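Local atomic coordinates of aldose-aldose oxidoreductase (Caulobacter crescentus, PDB entry 5A04), a protein that probably oxidises one aldose while reducing another, with NADP(H) as the cofactor that carries the hydride. Residues G162-D167 and S244-R249; G181-I186 and A326-A331; E200-V205 and F227-P232; A204-E209 and G334-L339. One frame throughout, in Å; residues are numbered along the deposited sequence.

All four contacts lie in the C-terminal alpha/beta domain. Contacts 1, 3 and 4 reach one mixed sheet, and contact 2 joins two helices that pack on it. Contact 1 stands at the sugar: F163 is in the glucose pocket, and its CE1 lies 3.2 Å from OD2 of D185, the glucose-binding residue of contact 2. From there the chain of touches runs outward. I327 of contact 2 packs its CD1 3.6 Å from F227 CD2 of contact 3. Contacts 3 and 4 share A204 and V205 and have centres about 9 Å apart, whereas the centres of contacts 1 and 3 are about 24 Å apart. Contacts 1, 3 and 4 also meet the second subunit.

Contact 1. Residues G162-D167 and S244-R249; sequences GFTIGD and SVNCNR. With SO4 (sulfate ion), chain J.
G162, T164 and N246 carry this meeting of 162-167 with 244-249. G162 is paired through its backbone: its N gives a hydrogen bond to C247 O at 2.9 Å, and its O receives C247 N in a nearly straight bond (171°). A side chain at G162 would have little space, since a beta carbon there would fall about 3.1 Å from V245 O and 3.4 Å from C247 SG. N246 then takes over with its side-chain amide. Its chi1 of -64° sets the amide on the T164 side, and OD1 receives T164 N, 3.1 Å away; the donor stands above the amide's carbonyl plane, about 50° out of it. This is the end of an antiparallel pairing between strands 156-162 and 247-254 of the domain's mixed sheet, where the chain turns off into the loop that places F163 in the glucose pocket. T164 lies crosswise to N246, its CG2 3.6 Å from N246 ND2. One water donates to N246 OD1, while a second joins N246 ND2 to T164 OG1. Farther along, a sulfate, probably from the crystallisation liquor, is bound by G166 N to O1, 2.9 Å, and D167 N to O4, 3.1 Å.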
loop_
_atom_site.group_PDB
_atom_site.type_symbol
_atom_site.label_atom_id
_atom_site.label_comp_id
_atom_site.label_asym_id
_atom_site.label_seq_id
_atom_site.Cartn_x
_atom_site.Cartn_y
_atom_site.Cartn_z
ATOM N N GLY A 162 -2.622 -8.801 -7.342
ATOM C CA GLY A 162 -2.395 -8.736 -8.768
ATOM C C GLY A 162 -1.623 -9.946 -9.234
ATOM O O GLY A 162 -0.981 -10.636 -8.428
ATOM N N PHE A 163 -1.707 -10.236 -10.521
ATOM C CA PHE A 163 -0.808 -11.218 -11.116
ATOM C C PHE A 163 -0.529 -10.799 -12.548
ATOM O O PHE A 163 -1.256 -9.999 -13.126
ATOM C CB PHE A 163 -1.370 -12.646 -11.042
ATOM C CG PHE A 163 -2.575 -12.899 -11.918
ATOM C CD1 PHE A 163 -3.852 -12.574 -11.482
ATOM C CD2 PHE A 163 -2.428 -13.516 -13.157
ATOM C CE1 PHE A 163 -4.958 -12.833 -12.283
ATOM C CE2 PHE A 163 -3.531 -13.773 -13.967
ATOM C CZ PHE A 163 -4.792 -13.433 -13.524
ATOM N N THR A 164 0.554 -11.314 -13.105
ATOM C CA THR A 164 0.928 -10.965 -14.461
ATOM C C THR A 164 0.157 -11.841 -15.420
ATOM O O THR A 164 0.556 -12.968 -15.693
ATOM C CB THR A 164 2.442 -11.135 -14.673
ATOM O OG1 THR A 164 2.845 -12.403 -14.141
ATOM C CG2 THR A 164 3.188 -10.055 -13.930
ATOM N N ILE A 165 -0.965 -11.332 -15.920
ATOM C CA ILE A 165 -1.836 -12.142 -16.758
ATOM C C ILE A 165 -1.176 -12.382 -18.126
ATOM O O ILE A 165 -0.369 -11.575 -18.583
ATOM C CB ILE A 165 -3.228 -11.472 -16.903
ATOM C CG1 ILE A 165 -4.268 -12.484 -17.408
ATOM C CG2 ILE A 165 -3.147 -10.203 -17.749
ATOM C CD1 ILE A 165 -5.710 -11.992 -17.248
ATOM N N GLY A 166 -1.497 -13.509 -18.758
ATOM C CA GLY A 166 -0.790 -13.913 -19.966
ATOM C C GLY A 166 -1.539 -13.770 -21.282
ATOM O O GLY A 166 -1.537 -12.702 -21.902
ATOM N N ASP A 167 -2.177 -14.859 -21.706
ATOM C CA ASP A 167 -2.800 -14.955 -23.031
ATOM C C ASP A 167 -3.851 -13.871 -23.278
ATOM O O ASP A 167 -4.890 -13.869 -22.631
ATOM C CB ASP A 167 -3.440 -16.342 -23.180
ATOM C CG ASP A 167 -3.978 -16.612 -24.581
ATOM O OD1 ASP A 167 -4.017 -15.692 -25.424
ATOM O OD2 ASP A 167 -4.367 -17.769 -24.835
ATOM N N SER A 244 -0.439 -6.575 -14.204
ATOM C CA SER A 244 0.927 -6.493 -14.737
ATOM C C SER A 244 2.012 -6.637 -13.662
ATOM O O SER A 244 3.197 -6.505 -13.962
ATOM C CB SER A 244 1.131 -5.178 -15.512
ATOM O OG SER A 244 0.899 -4.032 -14.698
ATOM N N VAL A 245 1.618 -6.904 -12.422
ATOM C CA VAL A 245 2.582 -7.258 -11.370
ATOM C C VAL A 245 2.024 -8.384 -10.521
ATOM O O VAL A 245 0.820 -8.618 -10.509
ATOM C CB VAL A 245 2.931 -6.071 -10.434
ATOM C CG1 VAL A 245 3.566 -4.929 -11.200
ATOM C CG2 VAL A 245 1.700 -5.594 -9.670
ATOM N N ASN A 246 2.898 -9.074 -9.795
ATOM C CA ASN A 246 2.446 -10.091 -8.850
ATOM C C ASN A 246 2.490 -9.595 -7.408
ATOM O O ASN A 246 3.530 -9.158 -6.915
ATOM C CB ASN A 246 3.292 -11.359 -8.981
ATOM C CG ASN A 246 3.140 -12.011 -10.336
ATOM O OD1 ASN A 246 2.056 -12.482 -10.691
ATOM N ND2 ASN A 246 4.224 -12.039 -11.103
ATOM N N CYS A 247 1.350 -9.668 -6.733
ATOM C CA CYS A 247 1.272 -9.309 -5.334
ATOM C C CYS A 247 0.059 -9.957 -4.717
ATOM O O CYS A 247 -0.953 -10.168 -5.379
ATOM C CB CYS A 247 1.195 -7.793 -5.147
ATOM S SG CYS A 247 -0.016 -6.955 -6.230
ATOM N N ASN A 248 0.157 -10.249 -3.435
ATOM C CA ASN A 248 -0.952 -10.873 -2.744
ATOM C C ASN A 248 -0.720 -10.733 -1.271
ATOM O O ASN A 248 -0.039 -11.557 -0.665
ATOM C CB ASN A 248 -1.090 -12.354 -3.125
ATOM C CG ASN A 248 -2.391 -12.962 -2.612
ATOM O OD1 ASN A 248 -2.712 -12.855 -1.436
ATOM N ND2 ASN A 248 -3.167 -13.555 -3.508
ATOM N N ARG A 249 -1.281 -9.690 -0.677
ATOM C CA ARG A 249 -0.923 -9.402 0.702
ATOM C C ARG A 249 -1.847 -8.393 1.328
ATOM O O ARG A 249 -2.515 -7.626 0.634
ATOM C CB ARG A 249 0.517 -8.871 0.762
ATOM C CG ARG A 249 0.708 -7.536 0.021
ATOM C CD ARG A 249 2.178 -7.114 0.026
ATOM N NE ARG A 249 2.333 -5.714 -0.374
ATOM C CZ ARG A 249 3.258 -4.894 0.117
ATOM N NH1 ARG A 249 4.135 -5.329 1.016
ATOM N NH2 ARG A 249 3.309 -3.632 -0.302
HETATM S S SO4 J . -2.226 -17.037 -18.192
HETATM O O1 SO4 J . -2.971 -15.831 -17.826
HETATM O O2 SO4 J . -0.837 -16.887 -17.748
HETATM O O3 SO4 J . -2.831 -18.190 -17.529
HETATM O O4 SO4 J . -2.252 -17.234 -19.648
HETATM O O HOH W 1 1.659 -14.899 -12.043
HETATM O O HOH W 2 5.401 -13.627 -13.603
#

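Contact 2. Residues G181-I186 and A326-A331. With BGC (beta-D-glucopyranose), chain H.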
loop_
_atom_site.group_PDB
_atom_site.type_symbol
_atom_site.label_atom_id
_atom_site.label_comp_id
_atom_site.label_asym_id
_atom_site.label_seq_id
_atom_site.Cartn_x
_atom_site.Cartn_y
_atom_site.Cartn_z
ATOM N N GLY A 181 -11.671 -5.510 -15.856
ATOM C CA GLY A 181 -10.310 -6.022 -15.835
ATOM C C GLY A 181 -9.864 -6.524 -14.475
ATOM O O GLY A 181 -10.600 -7.255 -13.802
ATOM N N SER A 182 -8.659 -6.130 -14.061
ATOM C CA SER A 182 -8.070 -6.652 -12.820
ATOM C C SER A 182 -8.966 -6.499 -11.587
ATOM O O SER A 182 -8.979 -7.367 -10.724
ATOM C CB SER A 182 -6.716 -5.981 -12.548
ATOM O OG SER A 182 -6.889 -4.639 -12.103
ATOM N N LEU A 183 -9.728 -5.412 -11.503
ATOM C CA LEU A 183 -10.560 -5.199 -10.326
ATOM C C LEU A 183 -11.614 -6.287 -10.186
ATOM O O LEU A 183 -11.940 -6.701 -9.081
ATOM C CB LEU A 183 -11.236 -3.829 -10.387
ATOM C CG LEU A 183 -12.121 -3.452 -9.191
ATOM C CD1 LEU A 183 -11.341 -3.598 -7.871
ATOM C CD2 LEU A 183 -12.660 -2.026 -9.359
ATOM N N MET A 184 -12.163 -6.730 -11.313
ATOM C CA MET A 184 -13.205 -7.746 -11.275
ATOM C C MET A 184 -12.612 -9.085 -10.838
ATOM O O MET A 184 -13.251 -9.837 -10.101
ATOM C CB MET A 184 -13.891 -7.855 -12.645
ATOM C CG MET A 184 -14.798 -6.678 -12.969
ATOM S SD MET A 184 -16.175 -6.552 -11.814
ATOM C CE MET A 184 -17.213 -7.872 -12.392
ATOM N N ASP A 185 -11.363 -9.343 -11.212
ATOM C CA ASP A 185 -10.792 -10.674 -11.026
ATOM C C ASP A 185 -9.977 -10.862 -9.762
ATOM O O ASP A 185 -10.107 -11.878 -9.074
ATOM C CB ASP A 185 -9.903 -11.029 -12.213
ATOM C CG ASP A 185 -9.373 -12.443 -12.121
ATOM O OD1 ASP A 185 -10.186 -13.386 -12.268
ATOM O OD2 ASP A 185 -8.159 -12.609 -11.874
ATOM N N ILE A 186 -9.090 -9.915 -9.495
ATOM C CA ILE A 186 -8.094 -10.115 -8.458
ATOM C C ILE A 186 -8.116 -8.941 -7.475
ATOM O O ILE A 186 -7.942 -9.119 -6.261
ATOM C CB ILE A 186 -6.677 -10.332 -9.102
ATOM C CG1 ILE A 186 -5.626 -10.546 -8.026
ATOM C CG2 ILE A 186 -6.299 -9.208 -10.061
ATOM C CD1 ILE A 186 -5.918 -11.762 -7.177
ATOM N N ALA A 326 -18.277 2.160 -7.781
ATOM C CA ALA A 326 -17.784 3.464 -7.314
ATOM C C ALA A 326 -16.301 3.664 -7.625
ATOM O O ALA A 326 -15.877 4.785 -7.922
ATOM C CB ALA A 326 -18.039 3.636 -5.823
ATOM N N ILE A 327 -15.510 2.595 -7.523
ATOM C CA ILE A 327 -14.084 2.658 -7.872
ATOM C C ILE A 327 -13.920 3.015 -9.355
ATOM O O ILE A 327 -13.142 3.902 -9.707
ATOM C CB ILE A 327 -13.356 1.323 -7.559
ATOM C CG1 ILE A 327 -13.336 1.088 -6.045
ATOM C CG2 ILE A 327 -11.922 1.325 -8.151
ATOM C CD1 ILE A 327 -13.095 -0.392 -5.651
ATOM N N TYR A 328 -14.660 2.338 -10.224
ATOM C CA TYR A 328 -14.562 2.631 -11.641
ATOM C C TYR A 328 -14.988 4.085 -11.910
ATOM O O TYR A 328 -14.362 4.788 -12.708
ATOM C CB TYR A 328 -15.413 1.648 -12.442
ATOM C CG TYR A 328 -14.780 0.286 -12.668
ATOM C CD1 TYR A 328 -13.453 0.164 -13.068
ATOM C CD2 TYR A 328 -15.534 -0.870 -12.539
ATOM C CE1 TYR A 328 -12.884 -1.094 -13.304
ATOM C CE2 TYR A 328 -14.985 -2.117 -12.763
ATOM C CZ TYR A 328 -13.664 -2.226 -13.155
ATOM O OH TYR A 328 -13.140 -3.476 -13.399
ATOM N N ARG A 329 -16.021 4.540 -11.211
ATOM C CA ARG A 329 -16.510 5.903 -11.413
ATOM C C ARG A 329 -15.499 6.928 -10.903
ATOM O O ARG A 329 -15.265 7.951 -11.552
ATOM C CB ARG A 329 -17.856 6.112 -10.726
ATOM C CG ARG A 329 -18.410 7.529 -10.882
ATOM C CD ARG A 329 -19.861 7.592 -10.419
ATOM N NE ARG A 329 -20.665 6.557 -11.079
ATOM C CZ ARG A 329 -21.321 6.713 -12.232
ATOM N NH1 ARG A 329 -21.289 7.876 -12.869
ATOM N NH2 ARG A 329 -22.018 5.704 -12.746
ATOM N N ALA A 330 -14.880 6.636 -9.761
ATOM C CA ALA A 330 -13.904 7.556 -9.179
ATOM C C ALA A 330 -12.711 7.749 -10.094
ATOM O O ALA A 330 -12.195 8.858 -10.205
ATOM C CB ALA A 330 -13.441 7.058 -7.797
ATOM N N ALA A 331 -12.274 6.673 -10.746
ATOM C CA ALA A 331 -11.148 6.763 -11.681
ATOM C C ALA A 331 -11.555 7.478 -12.968
ATOM O O ALA A 331 -10.782 8.251 -13.537
ATOM C CB ALA A 331 -10.605 5.373 -11.999
HETATM C C2 BGC H . -8.720 -15.269 -9.707
HETATM C C3 BGC H . -7.523 -15.925 -10.409
HETATM C C4 BGC H . -6.297 -15.814 -9.551
HETATM C C5 BGC H . -6.560 -16.321 -8.142
HETATM C C6 BGC H . -5.346 -15.977 -7.241
HETATM C C1 BGC H . -8.844 -15.930 -8.408
HETATM O O1 BGC H . -10.023 -15.475 -7.745
HETATM O O2 BGC H . -9.880 -15.453 -10.509
HETATM O O3 BGC H . -7.341 -15.251 -11.643
HETATM O O4 BGC H . -5.238 -16.554 -10.140
HETATM O O5 BGC H . -7.695 -15.694 -7.589
HETATM O O6 BGC H . -5.476 -16.608 -5.960
#
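Behind the glucose pocket, the start of helix 182-198 packs against helix 314-333 in the alpha/beta domain, the two helices lying on the mixed sheet. Their short segments run nearly antiparallel, at 153°, with axes 12.0 Å apart, so long side chains have to span the gap. L183 and Y328 do most of this. With CG anti to the backbone N (chi1 -179°), L183 sends CD2 over one face of the Y328 ring, 4.0 Å from its centroid and 14° off the normal, a CH-pi contact. The same methyl also meets I327 CG2 at 3.6 Å, in the corner formed by the ring and the isoleucine branch. I225 and F227 of strand 224-230 touch both L183 and I327 and join the helices to the sheet.

The phenol end of Y328 reaches the beginning of the other helix, where its OH has L183 CB and M184 CG as neighbours, the methionine chain running across the tyrosine. That hydroxyl is hydrogen-bonded to E222, whose carboxylate also receives G181 N and L183 N. D185, the residue after M184, lies on the side of the helix away from Y328; it turns its carboxylate to the sugar and is also salt-bridged to R172. Its two oxygens take separate hydroxyls of the glucose: O2 donates to D185 OD1 at 2.7 Å, and O3 to D185 OD2 at 2.8 Å.

Contact 3. Residues E200-V205 and F227-P232; sequences EEPVAV and FQLLFP
L230 O is gripped by two successive amides of the other segment. V203 N reaches it at 2.8 Å with a fairly straight bond (166°), coming nearly along the C=O axis, and A204 N adds a weak bond at 3.5 Å. With V203 and A204 both facing L230, this is a classic beta bulge. The regular antiparallel pairing resumes beyond it, where L230 N gives a 3.0 Å hydrogen bond to A204 O and V205 faces L229 as a non-hydrogen-bonded pair. V205 CG2 and L229 CD2 are neighbours, 3.8 Å apart, on the face covered by helices 182-198 and 314-333.

On the other side of the bulge the chain 200-202 wraps round the ring of F231. P202 lies over one face, its CD 3.8 Å from F231 CE2, E200 CB comes in obliquely to F231 CD2 at 3.5 Å, and E201 N sits at the ring edge, in its plane. A chi1 of -64° swings the ring to the side of its own backbone N, against 200-202. With an alanine here the ring is gone, and P202 and E200 CB would probably lose the surface they pack on, opening a gap between 200-202 and the strand end. Outside the ring, the side chains of E200 and P232 pass one another head to tail, and V203 CG1 rests 3.7 Å from P232 CG; the E200 carboxylate is hydrogen-bonded to S233. The whole is an antiparallel pair of neighbouring strands, 204-210 and 224-230, in the mixed sheet of the C-terminal alpha/beta domain.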
loop_
_atom_site.group_PDB
_atom_site.type_symbol
_atom_site.label_atom_id
_atom_site.label_comp_id
_atom_site.label_asym_id
_atom_site.label_seq_id
_atom_site.Cartn_x
_atom_site.Cartn_y
_atom_site.Cartn_z
ATOM N N GLU A 200 -16.392 -3.053 8.230
ATOM C CA GLU A 200 -17.168 -1.871 7.854
ATOM C C GLU A 200 -17.425 -1.782 6.360
ATOM O O GLU A 200 -16.835 -2.524 5.580
ATOM C CB GLU A 200 -16.442 -0.612 8.301
ATOM C CG GLU A 200 -16.213 -0.499 9.802
ATOM C CD GLU A 200 -15.566 0.824 10.148
ATOM O OE1 GLU A 200 -16.274 1.858 10.119
ATOM O OE2 GLU A 200 -14.349 0.833 10.424
ATOM N N GLU A 201 -18.296 -0.852 5.964
ATOM C CA GLU A 201 -18.518 -0.549 4.551
ATOM C C GLU A 201 -18.039 0.864 4.254
ATOM O O GLU A 201 -18.276 1.772 5.047
ATOM C CB GLU A 201 -20.005 -0.692 4.191
ATOM C CG GLU A 201 -20.588 -2.039 4.574
ATOM C CD GLU A 201 -19.989 -3.179 3.774
ATOM O OE1 GLU A 201 -19.562 -2.932 2.623
ATOM O OE2 GLU A 201 -19.969 -4.319 4.280
ATOM N N PRO A 202 -17.376 1.060 3.104
ATOM C CA PRO A 202 -16.750 2.365 2.851
ATOM C C PRO A 202 -17.767 3.471 2.592
ATOM O O PRO A 202 -18.871 3.198 2.111
ATOM C CB PRO A 202 -15.884 2.118 1.611
ATOM C CG PRO A 202 -16.454 0.894 0.971
ATOM C CD PRO A 202 -17.094 0.074 2.046
ATOM N N VAL A 203 -17.397 4.700 2.934
ATOM C CA VAL A 203 -18.277 5.838 2.668
ATOM C C VAL A 203 -17.677 6.776 1.633
ATOM O O VAL A 203 -18.336 7.715 1.185
ATOM C CB VAL A 203 -18.592 6.633 3.947
ATOM C CG1 VAL A 203 -19.518 5.821 4.850
ATOM C CG2 VAL A 203 -17.313 7.036 4.666
ATOM N N ALA A 204 -16.427 6.536 1.247
ATOM C CA ALA A 204 -15.810 7.364 0.217
ATOM C C ALA A 204 -14.729 6.575 -0.490
ATOM O O ALA A 204 -14.070 5.732 0.127
ATOM C CB ALA A 204 -15.239 8.651 0.817
ATOM N N VAL A 205 -14.564 6.853 -1.777
ATOM C CA VAL A 205 -13.684 6.084 -2.644
ATOM C C VAL A 205 -12.911 7.005 -3.584
ATOM O O VAL A 205 -13.516 7.860 -4.238
ATOM C CB VAL A 205 -14.496 5.089 -3.504
ATOM C CG1 VAL A 205 -13.576 4.329 -4.452
ATOM C CG2 VAL A 205 -15.296 4.139 -2.616
ATOM N N PHE A 227 -7.048 1.930 -5.506
ATOM C CA PHE A 227 -8.127 2.696 -4.905
ATOM C C PHE A 227 -7.920 2.917 -3.423
ATOM O O PHE A 227 -7.164 2.197 -2.753
ATOM C CB PHE A 227 -9.495 2.034 -5.179
ATOM C CG PHE A 227 -9.565 0.560 -4.846
ATOM C CD1 PHE A 227 -9.085 -0.401 -5.737
ATOM C CD2 PHE A 227 -10.167 0.137 -3.664
ATOM C CE1 PHE A 227 -9.172 -1.780 -5.424
ATOM C CE2 PHE A 227 -10.268 -1.228 -3.360
ATOM C CZ PHE A 227 -9.768 -2.179 -4.237
ATOM N N GLN A 228 -8.553 3.980 -2.933
ATOM C CA GLN A 228 -8.527 4.327 -1.521
ATOM C C GLN A 228 -9.940 4.232 -0.991
ATOM O O GLN A 228 -10.874 4.632 -1.684
ATOM C CB GLN A 228 -8.018 5.751 -1.307
ATOM C CG GLN A 228 -6.666 6.027 -1.921
ATOM C CD GLN A 228 -6.159 7.388 -1.525
ATOM O OE1 GLN A 228 -6.706 8.414 -1.953
ATOM N NE2 GLN A 228 -5.113 7.417 -0.686
ATOM N N LEU A 229 -10.086 3.722 0.229
ATOM C CA LEU A 229 -11.380 3.662 0.900
ATOM C C LEU A 229 -11.318 4.381 2.233
ATOM O O LEU A 229 -10.338 4.254 2.972
ATOM C CB LEU A 229 -11.811 2.205 1.135
ATOM C CG LEU A 229 -11.812 1.264 -0.073
ATOM C CD1 LEU A 229 -12.077 -0.172 0.367
ATOM C CD2 LEU A 229 -12.843 1.700 -1.099
ATOM N N LEU A 230 -12.380 5.118 2.549
ATOM C CA LEU A 230 -12.554 5.667 3.892
ATOM C C LEU A 230 -13.783 5.024 4.520
ATOM O O LEU A 230 -14.793 4.846 3.838
ATOM C CB LEU A 230 -12.712 7.190 3.837
ATOM C CG LEU A 230 -12.961 7.925 5.156
ATOM C CD1 LEU A 230 -11.752 7.855 6.091
ATOM C CD2 LEU A 230 -13.325 9.388 4.856
ATOM N N PHE A 231 -13.692 4.672 5.802
ATOM C CA PHE A 231 -14.788 4.009 6.510
ATOM C C PHE A 231 -15.359 4.923 7.611
ATOM O O PHE A 231 -14.677 5.850 8.050
ATOM C CB PHE A 231 -14.294 2.690 7.117
ATOM C CG PHE A 231 -13.851 1.671 6.090
ATOM C CD1 PHE A 231 -12.547 1.646 5.632
ATOM C CD2 PHE A 231 -14.748 0.741 5.595
ATOM C CE1 PHE A 231 -12.142 0.694 4.686
ATOM C CE2 PHE A 231 -14.361 -0.210 4.651
ATOM C CZ PHE A 231 -13.050 -0.231 4.199
ATOM N N PRO A 232 -16.596 4.655 8.075
ATOM C CA PRO A 232 -17.212 5.551 9.073
ATOM C C PRO A 232 -16.395 5.737 10.350
ATOM O O PRO A 232 -16.406 6.824 10.929
ATOM C CB PRO A 232 -18.546 4.856 9.384
ATOM C CG PRO A 232 -18.883 4.158 8.103
ATOM C CD PRO A 232 -17.551 3.633 7.607
#

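Contact 4. Residues A204-E209 and G334-L339; sequences AVNAVE and GRTVKL
T336 OG1 donates a short hydrogen bond, 2.6 Å, to N206 OD1, approaching 19° out of the amide's carbonyl plane. The first torsion of N206 (chi1 -81°) puts the amide on the threonine's side, while ND2 bonds to Q228 OE1 on the next strand and, weakly, to A207 O of the second subunit. The amide is therefore held by both ends, which fixes its flip. A leucine in place of N206 would probably leave the T336 hydroxyl and Q228 OE1 each without its amide mate.

Beside it, V205 and V337 form an antiparallel hydrogen-bonded pair: V337 N meets V205 O at 2.8 Å, and V205 N meets V337 O at 2.9 Å, the latter bond more bent (136°). A204 CA lies 3.3 Å from V337 O, a CA-H...O contact.

Packing continues around the pair. T336 CG2 touches A204 CB at 3.8 Å, and L339 CD1, on the last residue of the chain, packs 3.9 Å from V205 CG2. V337 also packs on A330 of helix 314-333, which leads into this segment through G334, whose positive phi takes the chain out of the helix. Backbone groups of G334 and T336 are hydrogen-bonded to the second subunit. The C-terminal strand 337-338 is thus added to the mixed sheet by its backbone bonds, with the N206 amide linking it through side chains to Q228, two strands in.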
loop_
_atom_site.group_PDB
_atom_site.type_symbol
_atom_site.label_atom_id
_atom_site.label_comp_id
_atom_site.label_asym_id
_atom_site.label_seq_id
_atom_site.Cartn_x
_atom_site.Cartn_y
_atom_site.Cartn_z
ATOM N N ALA A 204 -16.427 6.536 1.247
ATOM C CA ALA A 204 -15.810 7.364 0.217
ATOM C C ALA A 204 -14.729 6.575 -0.490
ATOM O O ALA A 204 -14.070 5.732 0.127
ATOM C CB ALA A 204 -15.239 8.651 0.817
ATOM N N VAL A 205 -14.564 6.853 -1.777
ATOM C CA VAL A 205 -13.684 6.084 -2.644
ATOM C C VAL A 205 -12.911 7.005 -3.584
ATOM O O VAL A 205 -13.516 7.860 -4.238
ATOM C CB VAL A 205 -14.496 5.089 -3.504
ATOM C CG1 VAL A 205 -13.576 4.329 -4.452
ATOM C CG2 VAL A 205 -15.296 4.139 -2.616
ATOM N N ASN A 206 -11.591 6.830 -3.641
ATOM C CA ASN A 206 -10.734 7.403 -4.694
ATOM C C ASN A 206 -10.178 6.286 -5.543
ATOM O O ASN A 206 -10.016 5.170 -5.053
ATOM C CB ASN A 206 -9.528 8.174 -4.123
ATOM C CG ASN A 206 -9.854 9.576 -3.687
ATOM O OD1 ASN A 206 -10.808 10.193 -4.167
ATOM N ND2 ASN A 206 -9.032 10.107 -2.782
ATOM N N ALA A 207 -9.811 6.590 -6.781
ATOM C CA ALA A 207 -9.120 5.602 -7.604
ATOM C C ALA A 207 -8.302 6.250 -8.708
ATOM O O ALA A 207 -8.635 7.329 -9.198
ATOM C CB ALA A 207 -10.123 4.610 -8.209
ATOM N N VAL A 208 -7.229 5.562 -9.089
ATOM C CA VAL A 208 -6.407 5.926 -10.237
ATOM C C VAL A 208 -6.252 4.688 -11.120
ATOM O O VAL A 208 -5.942 3.601 -10.616
ATOM C CB VAL A 208 -5.011 6.458 -9.804
ATOM C CG1 VAL A 208 -5.147 7.780 -9.073
ATOM C CG2 VAL A 208 -4.309 5.475 -8.924
ATOM N N GLU A 209 -6.485 4.839 -12.422
ATOM C CA GLU A 209 -6.279 3.747 -13.365
ATOM C C GLU A 209 -5.028 3.975 -14.194
ATOM O O GLU A 209 -4.701 5.109 -14.546
ATOM C CB GLU A 209 -7.494 3.581 -14.291
ATOM C CG GLU A 209 -7.406 2.325 -15.155
ATOM C CD GLU A 209 -8.070 2.468 -16.510
ATOM O OE1 GLU A 209 -9.183 3.063 -16.581
ATOM O OE2 GLU A 209 -7.473 1.968 -17.499
ATOM N N GLY A 334 -12.243 11.234 -11.874
ATOM C CA GLY A 334 -11.183 11.896 -11.127
ATOM C C GLY A 334 -11.677 12.671 -9.916
ATOM O O GLY A 334 -11.287 13.828 -9.688
ATOM N N ARG A 335 -12.543 12.043 -9.134
ATOM C CA ARG A 335 -13.060 12.680 -7.932
ATOM C C ARG A 335 -13.407 11.633 -6.889
ATOM O O ARG A 335 -13.526 10.447 -7.199
ATOM C CB ARG A 335 -14.284 13.542 -8.247
ATOM C CG ARG A 335 -15.484 12.742 -8.630
ATOM C CD ARG A 335 -16.756 13.586 -8.811
ATOM N NE ARG A 335 -17.854 12.702 -9.211
ATOM C CZ ARG A 335 -18.652 12.050 -8.360
ATOM N NH1 ARG A 335 -18.509 12.196 -7.044
ATOM N NH2 ARG A 335 -19.609 11.255 -8.829
ATOM N N THR A 336 -13.534 12.071 -5.645
ATOM C CA THR A 336 -13.909 11.171 -4.564
ATOM C C THR A 336 -15.390 10.849 -4.725
ATOM O O THR A 336 -16.219 11.757 -4.849
ATOM C CB THR A 336 -13.616 11.800 -3.189
ATOM O OG1 THR A 336 -12.236 12.172 -3.139
ATOM C CG2 THR A 336 -13.906 10.812 -2.057
ATOM N N VAL A 337 -15.723 9.564 -4.759
ATOM C CA VAL A 337 -17.113 9.150 -4.852
ATOM C C VAL A 337 -17.637 8.780 -3.478
ATOM O O VAL A 337 -17.025 7.981 -2.758
ATOM C CB VAL A 337 -17.286 7.962 -5.818
ATOM C CG1 VAL A 337 -18.721 7.431 -5.766
ATOM C CG2 VAL A 337 -16.897 8.386 -7.235
ATOM N N LYS A 338 -18.770 9.378 -3.107
ATOM C CA LYS A 338 -19.367 9.118 -1.800
ATOM C C LYS A 338 -20.358 7.964 -1.861
ATOM O O LYS A 338 -21.114 7.835 -2.821
ATOM C CB LYS A 338 -20.065 10.376 -1.276
ATOM C CG LYS A 338 -19.113 11.506 -0.907
ATOM C CD LYS A 338 -19.862 12.619 -0.186
ATOM C CE LYS A 338 -18.945 13.774 0.193
ATOM N NZ LYS A 338 -19.700 14.851 0.898
ATOM N N LEU A 339 -20.344 7.132 -0.823
ATOM C CA LEU A 339 -21.240 5.986 -0.714
ATOM C C LEU A 339 -22.010 6.018 0.596
ATOM O O LEU A 339 -21.602 6.683 1.548
ATOM C CB LEU A 339 -20.458 4.676 -0.794
ATOM C CG LEU A 339 -19.830 4.344 -2.137
ATOM C CD1 LEU A 339 -19.024 3.077 -2.002
ATOM C CD2 LEU A 339 -20.933 4.175 -3.171
ATOM O OXT LEU A 339 -23.036 5.351 0.735
#